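Local coordinates for probable LRR receptor-like serine/threonine-protein kinase At4g26540 (PDB 5HZ0) that acts, through this extracellular leucine-rich-repeat region, as a receptor for RGF peptide hormones that maintain the root stem cell niche, at residues A[71-76]-A[93-98]; A[472-477]-A[490-495]; A[499-504]-A[521-526]. The protein carries 5 engineered substitutions. All blocks are in the same frame, centred on the assembly; numbering follows the deposited sequence.

In the fold
Interactions 1 and 3 join equivalent turns of successive repeats in one leucine-rich-repeat solenoid; interaction 2 packs a strand against the chain returning to the next repeat. Interaction 1 lies near the N-terminal end, its centre about 55 Å from that of interaction 2. Interactions 2 and 3 are neighbours, about 12 Å between centres, and meet where strands 473-475 and 497-499 pair. Each contact is partly buried. Interactions 1 and 3 are held mainly by backbone hydrogen bonds and asparagines; interaction 3 adds a surface glutamate that grips a sugar. In interaction 2 aliphatic side chains meet instead, beside a charged pair at the surface.

Interaction 1: A[71-76]-A[93-98]; sequences NSLSGD and NTNNLE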
loop_
_atom_site.group_PDB
_atom_site.type_symbol
_atom_site.label_atom_id
_atom_site.label_comp_id
_atom_site.label_asym_id
_atom_site.label_seq_id
_atom_site.Cartn_x
_atom_site.Cartn_y
_atom_site.Cartn_z
ATOM N N ASN A 71 -31.504 -7.791 -3.921
ATOM C CA ASN A 71 -32.356 -8.368 -2.898
ATOM C C ASN A 71 -31.564 -9.414 -2.140
ATOM O O ASN A 71 -30.347 -9.521 -2.290
ATOM C CB ASN A 71 -33.584 -9.034 -3.516
ATOM C CG ASN A 71 -34.591 -8.043 -4.017
ATOM O OD1 ASN A 71 -35.071 -7.201 -3.265
ATOM N ND2 ASN A 71 -34.914 -8.127 -5.303
ATOM N N SER A 72 -32.256 -10.148 -1.280
ATOM C CA SER A 72 -31.669 -11.289 -0.590
ATOM C C SER A 72 -31.960 -12.693 -1.127
ATOM O O SER A 72 -31.676 -13.665 -0.448
ATOM C CB SER A 72 -31.866 -11.192 0.910
ATOM O OG SER A 72 -30.737 -10.540 1.455
ATOM N N LEU A 73 -32.559 -12.806 -2.308
ATOM C CA LEU A 73 -33.022 -14.108 -2.814
ATOM C C LEU A 73 -31.963 -15.228 -2.766
ATOM O O LEU A 73 -30.772 -14.987 -2.966
ATOM C CB LEU A 73 -33.570 -13.961 -4.239
ATOM C CG LEU A 73 -34.559 -12.802 -4.388
ATOM C CD1 LEU A 73 -34.729 -12.405 -5.852
ATOM C CD2 LEU A 73 -35.911 -13.140 -3.759
ATOM N N SER A 74 -32.419 -16.446 -2.478
ATOM C CA SER A 74 -31.537 -17.597 -2.277
ATOM C C SER A 74 -31.924 -18.734 -3.204
ATOM O O SER A 74 -32.742 -18.565 -4.111
ATOM C CB SER A 74 -31.603 -18.109 -0.830
ATOM O OG SER A 74 -31.612 -17.043 0.103
ATOM N N GLY A 75 -31.315 -19.893 -2.979
ATOM C CA GLY A 75 -31.629 -21.073 -3.755
ATOM C C GLY A 75 -31.079 -20.955 -5.154
ATOM O O GLY A 75 -30.267 -20.071 -5.435
ATOM N N ASP A 76 -31.521 -21.838 -6.040
ATOM C CA ASP A 76 -31.008 -21.837 -7.402
ATOM C C ASP A 76 -31.643 -20.748 -8.251
ATOM O O ASP A 76 -32.535 -20.021 -7.802
ATOM C CB ASP A 76 -31.229 -23.204 -8.058
ATOM C CG ASP A 76 -30.327 -24.283 -7.475
ATOM O OD1 ASP A 76 -29.653 -24.008 -6.461
ATOM O OD2 ASP A 76 -30.285 -25.400 -8.036
ATOM N N ASN A 93 -28.390 -9.900 -10.317
ATOM C CA ASN A 93 -27.208 -9.529 -9.543
ATOM C C ASN A 93 -27.469 -9.031 -8.118
ATOM O O ASN A 93 -28.567 -8.584 -7.792
ATOM C CB ASN A 93 -26.417 -8.463 -10.301
ATOM C CG ASN A 93 -27.218 -7.183 -10.505
ATOM O OD1 ASN A 93 -28.091 -7.117 -11.363
ATOM N ND2 ASN A 93 -26.927 -6.172 -9.705
ATOM N N THR A 94 -26.436 -9.128 -7.275
ATOM C CA THR A 94 -26.492 -8.714 -5.873
ATOM C C THR A 94 -27.608 -9.406 -5.089
ATOM O O THR A 94 -28.528 -8.756 -4.596
ATOM C CB THR A 94 -26.665 -7.200 -5.727
ATOM O OG1 THR A 94 -26.128 -6.533 -6.878
ATOM C CG2 THR A 94 -25.981 -6.704 -4.455
ATOM N N ASN A 95 -27.496 -10.726 -4.966
ATOM C CA ASN A 95 -28.428 -11.559 -4.223
ATOM C C ASN A 95 -27.624 -12.673 -3.539
ATOM O O ASN A 95 -26.394 -12.621 -3.486
ATOM C CB ASN A 95 -29.456 -12.193 -5.162
ATOM C CG ASN A 95 -30.544 -11.225 -5.601
ATOM O OD1 ASN A 95 -31.200 -10.596 -4.780
ATOM N ND2 ASN A 95 -30.743 -11.114 -6.904
ATOM N N ASN A 96 -28.314 -13.660 -2.984
ATOM C CA ASN A 96 -27.642 -14.848 -2.456
ATOM C C ASN A 96 -27.611 -16.134 -3.283
ATOM O O ASN A 96 -27.227 -17.193 -2.787
ATOM C CB ASN A 96 -28.016 -15.087 -1.010
ATOM C CG ASN A 96 -27.361 -14.093 -0.120
ATOM O OD1 ASN A 96 -26.134 -14.055 -0.039
ATOM N ND2 ASN A 96 -28.154 -13.241 0.516
ATOM N N LEU A 97 -28.053 -16.032 -4.526
ATOM C CA LEU A 97 -28.259 -17.183 -5.392
ATOM C C LEU A 97 -27.085 -18.142 -5.465
ATOM O O LEU A 97 -25.929 -17.732 -5.536
ATOM C CB LEU A 97 -28.607 -16.695 -6.797
ATOM C CG LEU A 97 -29.896 -15.884 -6.758
ATOM C CD1 LEU A 97 -29.993 -14.916 -7.933
ATOM C CD2 LEU A 97 -31.076 -16.848 -6.717
ATOM N N GLU A 98 -27.397 -19.431 -5.442
ATOM C CA GLU A 98 -26.359 -20.450 -5.560
ATOM C C GLU A 98 -26.662 -21.444 -6.664
ATOM O O GLU A 98 -27.692 -21.354 -7.326
ATOM C CB GLU A 98 -26.150 -21.170 -4.233
ATOM C CG GLU A 98 -27.421 -21.428 -3.472
ATOM C CD GLU A 98 -27.215 -22.406 -2.322
ATOM O OE1 GLU A 98 -28.104 -22.479 -1.446
ATOM O OE2 GLU A 98 -26.169 -23.103 -2.297
#
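E98 N donates to G75 O over 2.9 Å in an almost straight bond, 170° at the hydrogen. Nearer the middle, N96 N reaches L73 O at 2.8 Å; this bond is more bent at the hydrogen. At the start of the contact the N-H of N71 is shared between two acceptors, N95 OD1 at 2.9 Å and T94 O at 3.2 Å, and both bonds are weak. A CA-H...O contact of 3.4 Å from D76 CA to E98 O continues the seam. Between these polar links L97 lays its CD2 branch 3.5 Å from S74 O, and the CG of E98 covers the G75 carbonyl. The CG of N95 lies beside its own backbone N (chi1 -77°), which carries the amide alongside L73, both side chains pointing the same way. The two segments run in nearly the same direction because they are equivalent turns of successive leucine-rich repeats, each with the consensus NxLxG or its close variant: N71 and N95 are rungs of the asparagine ladder along the solenoid, L73 and L97 the core leucines that follow. N95 ND2 binds L92 O and, weakly, L68 O in the coil before. An alanine in place of N95 would probably leave the L92 carbonyl without this amide donor and cost N71 N its weak bond to N95 OD1, leaving the weak one to T94 O between these segments. N71 is fixed likewise, its ND2 giving to L68 O and L44 O while its OD1 accepts from L47 N. On the following coil N119 OD1 takes a weak bond from N95 N, and T94 packs on an acidic side chain of the bound peptide.

Interaction 2: A[472-477]-A[490-495]; sequences KFIDFS and GLLTEL
The hydrophobic interior of a leucine-rich-repeat coil forms here, where I474 of strand 473-475 points at L492 and L495. Its CD1 meets L492 CD1 at 3.8 Å, and its CG1 lies 3.6 Å from L495 CD1. I474 crosses each leucine at about a right angle, meeting both through CD1 and L495 also through CG1. The I474 side chain reaches both because CG1 lies opposite the carbonyl carbon (chi1 -67°) and the chain is extended beyond it; the other branch, CG2, sits over the centre of the F476 ring, 3.6 Å above its plane. The segments share no hydrogen bond: L495 CA touches K472 O in a CA-H...O contact of 3.5 Å, and K472 CA lies 3.6 Å from E494 O. This is the usual interior of the repeat, strand residues facing inward against apolar residues of the returning chain, which leaves a 3-10 segment at G490-L491 and leads on to strand 497-499. At the surface K472 NZ comes within 4.4 Å of E494 OE1, opposite charges too far apart for a salt bridge; E449 OE2 gives the lysine a long, weak ion pair. At the far end of the strand D475 closes an Asx turn, its OD1 accepting from S477 N at 3.1 Å, and S477 OG also donates to that oxygen. Outside the two segments, I474 packs on L498 of the next strand, F473 stacks on F450 of the preceding one, and the K472 backbone bonds to both E449 and T496.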
loop_
_atom_site.group_PDB
_atom_site.type_symbol
_atom_site.label_atom_id
_atom_site.label_comp_id
_atom_site.label_asym_id
_atom_site.label_seq_id
_atom_site.Cartn_x
_atom_site.Cartn_y
_atom_site.Cartn_z
ATOM N N LYS A 472 6.928 12.537 18.630
ATOM C CA LYS A 472 6.564 11.207 19.051
ATOM C C LYS A 472 7.846 10.373 19.100
ATOM O O LYS A 472 8.148 9.709 20.116
ATOM C CB LYS A 472 5.528 10.593 18.111
ATOM C CG LYS A 472 4.100 11.130 18.283
ATOM C CD LYS A 472 3.097 10.127 17.708
ATOM C CE LYS A 472 1.778 10.776 17.330
ATOM N NZ LYS A 472 1.044 11.245 18.534
ATOM N N PHE A 473 8.544 10.350 17.962
ATOM C CA PHE A 473 9.768 9.581 17.809
ATOM C C PHE A 473 11.009 10.485 17.732
ATOM O O PHE A 473 11.058 11.420 16.936
ATOM C CB PHE A 473 9.654 8.688 16.565
ATOM C CG PHE A 473 10.847 7.779 16.336
ATOM C CD1 PHE A 473 11.996 8.255 15.715
ATOM C CD2 PHE A 473 10.806 6.440 16.725
ATOM C CE1 PHE A 473 13.080 7.425 15.498
ATOM C CE2 PHE A 473 11.886 5.611 16.509
ATOM C CZ PHE A 473 13.025 6.108 15.894
ATOM N N ILE A 474 12.019 10.186 18.549
ATOM C CA ILE A 474 13.302 10.887 18.479
ATOM C C ILE A 474 14.460 9.900 18.457
ATOM O O ILE A 474 14.594 9.113 19.373
ATOM C CB ILE A 474 13.510 11.825 19.678
ATOM C CG1 ILE A 474 12.515 12.980 19.639
ATOM C CG2 ILE A 474 14.932 12.380 19.700
ATOM C CD1 ILE A 474 12.695 13.937 20.789
ATOM N N ASP A 475 15.286 9.931 17.414
ATOM C CA ASP A 475 16.518 9.156 17.427
ATOM C C ASP A 475 17.715 10.040 17.067
ATOM O O ASP A 475 17.919 10.371 15.905
ATOM C CB ASP A 475 16.389 8.010 16.416
ATOM C CG ASP A 475 17.452 6.931 16.599
ATOM O OD1 ASP A 475 18.435 7.174 17.329
ATOM O OD2 ASP A 475 17.302 5.838 15.997
ATOM N N PHE A 476 18.510 10.395 18.075
ATOM C CA PHE A 476 19.764 11.152 17.914
ATOM C C PHE A 476 21.007 10.273 18.082
ATOM O O PHE A 476 22.124 10.766 18.222
ATOM C CB PHE A 476 19.816 12.383 18.827
ATOM C CG PHE A 476 18.704 13.379 18.576
ATOM C CD1 PHE A 476 17.989 13.369 17.384
ATOM C CD2 PHE A 476 18.384 14.328 19.528
ATOM C CE1 PHE A 476 16.973 14.273 17.158
ATOM C CE2 PHE A 476 17.368 15.234 19.306
ATOM C CZ PHE A 476 16.664 15.211 18.119
ATOM N N SER A 477 20.801 8.969 18.158
ATOM C CA SER A 477 21.893 8.065 18.490
ATOM C C SER A 477 23.046 8.120 17.505
ATOM O O SER A 477 22.880 8.490 16.356
ATOM C CB SER A 477 21.400 6.620 18.660
ATOM O OG SER A 477 20.807 6.135 17.476
ATOM N N GLY A 490 11.272 17.070 29.645
ATOM C CA GLY A 490 9.982 16.784 30.241
ATOM C C GLY A 490 8.829 17.528 29.584
ATOM O O GLY A 490 7.678 17.332 29.952
ATOM N N LEU A 491 9.130 18.387 28.619
ATOM C CA LEU A 491 8.082 19.117 27.907
ATOM C C LEU A 491 7.462 18.321 26.773
ATOM O O LEU A 491 6.336 18.603 26.372
ATOM C CB LEU A 491 8.587 20.471 27.396
ATOM C CG LEU A 491 9.026 21.384 28.541
ATOM C CD1 LEU A 491 9.518 22.750 28.048
ATOM C CD2 LEU A 491 7.881 21.517 29.544
ATOM N N LEU A 492 8.161 17.308 26.270
ATOM C CA LEU A 492 7.563 16.536 25.193
ATOM C C LEU A 492 6.798 15.386 25.828
ATOM O O LEU A 492 7.378 14.387 26.224
ATOM C CB LEU A 492 8.640 16.005 24.252
ATOM C CG LEU A 492 9.865 16.898 24.029
ATOM C CD1 LEU A 492 11.005 16.095 23.414
ATOM C CD2 LEU A 492 9.543 18.089 23.151
ATOM N N THR A 493 5.476 15.532 25.854
ATOM C CA THR A 493 4.567 14.605 26.518
ATOM C C THR A 493 3.945 13.630 25.536
ATOM O O THR A 493 3.139 12.775 25.911
ATOM C CB THR A 493 3.430 15.370 27.221
ATOM O OG1 THR A 493 2.616 16.040 26.244
ATOM C CG2 THR A 493 4.003 16.394 28.202
ATOM N N GLU A 494 4.287 13.790 24.263
ATOM C CA GLU A 494 3.826 12.879 23.227
ATOM C C GLU A 494 4.899 11.851 22.908
ATOM O O GLU A 494 4.677 10.941 22.118
ATOM C CB GLU A 494 3.480 13.667 21.961
ATOM C CG GLU A 494 2.521 14.811 22.200
ATOM C CD GLU A 494 1.115 14.336 22.500
ATOM O OE1 GLU A 494 0.275 14.400 21.575
ATOM O OE2 GLU A 494 0.848 13.905 23.649
ATOM N N LEU A 495 6.060 11.992 23.530
ATOM C CA LEU A 495 7.212 11.214 23.105
ATOM C C LEU A 495 6.979 9.743 23.447
ATOM O O LEU A 495 6.846 9.379 24.604
ATOM C CB LEU A 495 8.451 11.737 23.836
ATOM C CG LEU A 495 9.845 11.446 23.306
ATOM C CD1 LEU A 495 9.924 11.764 21.822
ATOM C CD2 LEU A 495 10.847 12.283 24.087
#

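Interaction 3: A[499-504]-A[521-526]; sequences NLAKNR and LLNLGE. With NAG (2-acetamido-2-deoxy-beta-D-glucopyranose), chain D.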
loop_
_atom_site.group_PDB
_atom_site.type_symbol
_atom_site.label_atom_id
_atom_site.label_comp_id
_atom_site.label_asym_id
_atom_site.label_seq_id
_atom_site.Cartn_x
_atom_site.Cartn_y
_atom_site.Cartn_z
ATOM N N ASN A 499 15.735 7.844 21.708
ATOM C CA ASN A 499 17.015 7.190 21.623
ATOM C C ASN A 499 18.130 8.224 21.473
ATOM O O ASN A 499 18.261 8.864 20.430
ATOM C CB ASN A 499 16.983 6.235 20.436
ATOM C CG ASN A 499 18.250 5.406 20.303
ATOM O OD1 ASN A 499 19.236 5.633 20.994
ATOM N ND2 ASN A 499 18.229 4.460 19.380
ATOM N N LEU A 500 18.898 8.395 22.546
ATOM C CA LEU A 500 20.089 9.249 22.600
ATOM C C LEU A 500 21.424 8.521 22.570
ATOM O O LEU A 500 22.473 9.123 22.842
ATOM C CB LEU A 500 20.031 10.182 23.795
ATOM C CG LEU A 500 18.796 11.070 23.723
ATOM C CD1 LEU A 500 18.695 11.817 25.020
ATOM C CD2 LEU A 500 18.883 12.024 22.516
ATOM N N ALA A 501 21.367 7.216 22.330
ATOM C CA ALA A 501 22.491 6.308 22.596
ATOM C C ALA A 501 23.733 6.602 21.769
ATOM O O ALA A 501 23.640 7.162 20.683
ATOM C CB ALA A 501 22.056 4.853 22.402
ATOM N N LYS A 502 24.894 6.232 22.301
ATOM C CA LYS A 502 26.174 6.476 21.648
ATOM C C LYS A 502 26.425 7.965 21.370
ATOM O O LYS A 502 26.599 8.397 20.225
ATOM C CB LYS A 502 26.310 5.652 20.368
ATOM C CG LYS A 502 27.752 5.422 19.981
ATOM C CD LYS A 502 27.891 4.567 18.738
ATOM C CE LYS A 502 29.352 4.123 18.556
ATOM N NZ LYS A 502 30.342 5.221 18.795
ATOM N N ASN A 503 26.482 8.737 22.448
ATOM C CA ASN A 503 26.872 10.132 22.392
ATOM C C ASN A 503 27.883 10.423 23.503
ATOM O O ASN A 503 28.396 9.503 24.146
ATOM C CB ASN A 503 25.639 11.047 22.488
ATOM C CG ASN A 503 24.911 11.198 21.150
ATOM O OD1 ASN A 503 25.445 11.789 20.225
ATOM N ND2 ASN A 503 23.693 10.668 21.052
ATOM N N ARG A 504 28.214 11.700 23.651
ATOM C CA ARG A 504 29.039 12.244 24.732
ATOM C C ARG A 504 28.232 12.863 25.883
ATOM O O ARG A 504 28.742 13.743 26.586
ATOM C CB ARG A 504 30.078 13.224 24.194
ATOM C CG ARG A 504 31.099 12.588 23.264
ATOM C CD ARG A 504 32.214 11.871 24.035
ATOM N NE ARG A 504 31.881 10.498 24.433
ATOM C CZ ARG A 504 31.989 10.027 25.679
ATOM N NH1 ARG A 504 32.406 10.826 26.656
ATOM N NH2 ARG A 504 31.671 8.761 25.953
ATOM N N LEU A 521 9.880 3.693 25.032
ATOM C CA LEU A 521 11.233 3.226 24.806
ATOM C C LEU A 521 12.194 4.323 25.172
ATOM O O LEU A 521 12.050 5.449 24.699
ATOM C CB LEU A 521 11.428 2.808 23.341
ATOM C CG LEU A 521 12.796 2.247 22.909
ATOM C CD1 LEU A 521 12.640 1.209 21.815
ATOM C CD2 LEU A 521 13.739 3.355 22.427
ATOM N N LEU A 522 13.171 3.997 26.018
ATOM C CA LEU A 522 14.207 4.967 26.360
ATOM C C LEU A 522 15.599 4.351 26.253
ATOM O O LEU A 522 15.951 3.438 26.999
ATOM C CB LEU A 522 13.984 5.565 27.754
ATOM C CG LEU A 522 15.101 6.499 28.238
ATOM C CD1 LEU A 522 15.196 7.754 27.363
ATOM C CD2 LEU A 522 14.925 6.877 29.694
ATOM N N ASN A 523 16.385 4.862 25.311
ATOM C CA ASN A 523 17.754 4.426 25.163
ATOM C C ASN A 523 18.753 5.530 25.463
ATOM O O ASN A 523 18.905 6.472 24.693
ATOM C CB ASN A 523 17.996 3.885 23.763
ATOM C CG ASN A 523 19.269 3.060 23.686
ATOM O OD1 ASN A 523 20.072 3.057 24.619
ATOM N ND2 ASN A 523 19.459 2.364 22.580
ATOM N N LEU A 524 19.393 5.403 26.621
ATOM C CA LEU A 524 20.507 6.237 27.065
ATOM C C LEU A 524 21.882 5.577 26.971
ATOM O O LEU A 524 22.851 6.083 27.526
ATOM C CB LEU A 524 20.250 6.790 28.468
ATOM C CG LEU A 524 18.967 7.618 28.544
ATOM C CD1 LEU A 524 18.812 8.251 29.916
ATOM C CD2 LEU A 524 18.961 8.675 27.437
ATOM N N GLY A 525 21.948 4.403 26.360
ATOM C CA GLY A 525 23.190 3.652 26.294
ATOM C C GLY A 525 24.398 4.346 25.688
ATOM O O GLY A 525 24.253 5.223 24.848
ATOM N N GLU A 526 25.596 3.953 26.129
ATOM C CA GLU A 526 26.844 4.494 25.598
ATOM C C GLU A 526 26.929 6.017 25.669
ATOM O O GLU A 526 27.006 6.709 24.651
ATOM C CB GLU A 526 27.040 4.059 24.161
ATOM C CG GLU A 526 27.770 2.781 24.005
ATOM C CD GLU A 526 27.995 2.448 22.553
ATOM O OE1 GLU A 526 29.058 2.836 22.029
ATOM O OE2 GLU A 526 27.107 1.819 21.933
HETATM C C1 NAG D . 21.937 -1.069 25.016
HETATM C C2 NAG D . 21.703 -2.158 23.971
HETATM C C3 NAG D . 23.027 -2.758 23.479
HETATM C C4 NAG D . 23.956 -1.640 22.985
HETATM C C5 NAG D . 24.164 -0.704 24.176
HETATM C C6 NAG D . 25.118 0.458 23.910
HETATM C C7 NAG D . 19.835 -3.804 24.010
HETATM C C8 NAG D . 19.071 -4.756 24.894
HETATM N N2 NAG D . 20.834 -3.138 24.594
HETATM O O3 NAG D . 22.759 -3.701 22.470
HETATM O O4 NAG D . 25.181 -2.081 22.379
HETATM O O5 NAG D . 22.925 -0.161 24.565
HETATM O O6 NAG D . 24.673 1.236 22.817
HETATM O O7 NAG D . 19.531 -3.693 22.822
#
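With chi1 at -176° in N499 and -163° in N523, each CG stands opposite its own backbone N, and the two side chains lie alongside one another, pointing the same way with their amide planes 19° apart. N499 OD1 comes 3.5 Å from N523 CB. Neither amide bonds to the other; each turns its oxygen back on its own chain to close an Asx turn, N499 OD1 taking A501 N at 3.0 Å and N523 OD1 taking G525 N at 2.9 Å. The methyl of A501 rests against the N523 amide. Backbone bonds hold the coils in parallel register: L500 N donates to N523 O (2.9 Å), K502 N to G525 O (2.8 Å), and N503 N to E526 O (3.0 Å). Inside, L500 CD1 lies 4.0 Å from L524 CD2, like beside like. At the surface E526 lies along K502, OE1 close to the lysine's CG and CE, with NZ near but short of a salt bridge. The other oxygen, E526 OE2, accepts from O6 of a glycan sugar, NAG, at 2.7 Å; the E526 carboxylate lies between the lysine chain and the sugar, which D572 also bonds. N503 is the ladder asparagine of its repeat, its ND2 giving to L500 O within the turn and to F476 O in the previous coil. N499 ends strand 497-499, which lies between strand 473-475, bonded through I474, and through F476 just beyond it, and strand 521-523, whose own next neighbour is strand 546-548.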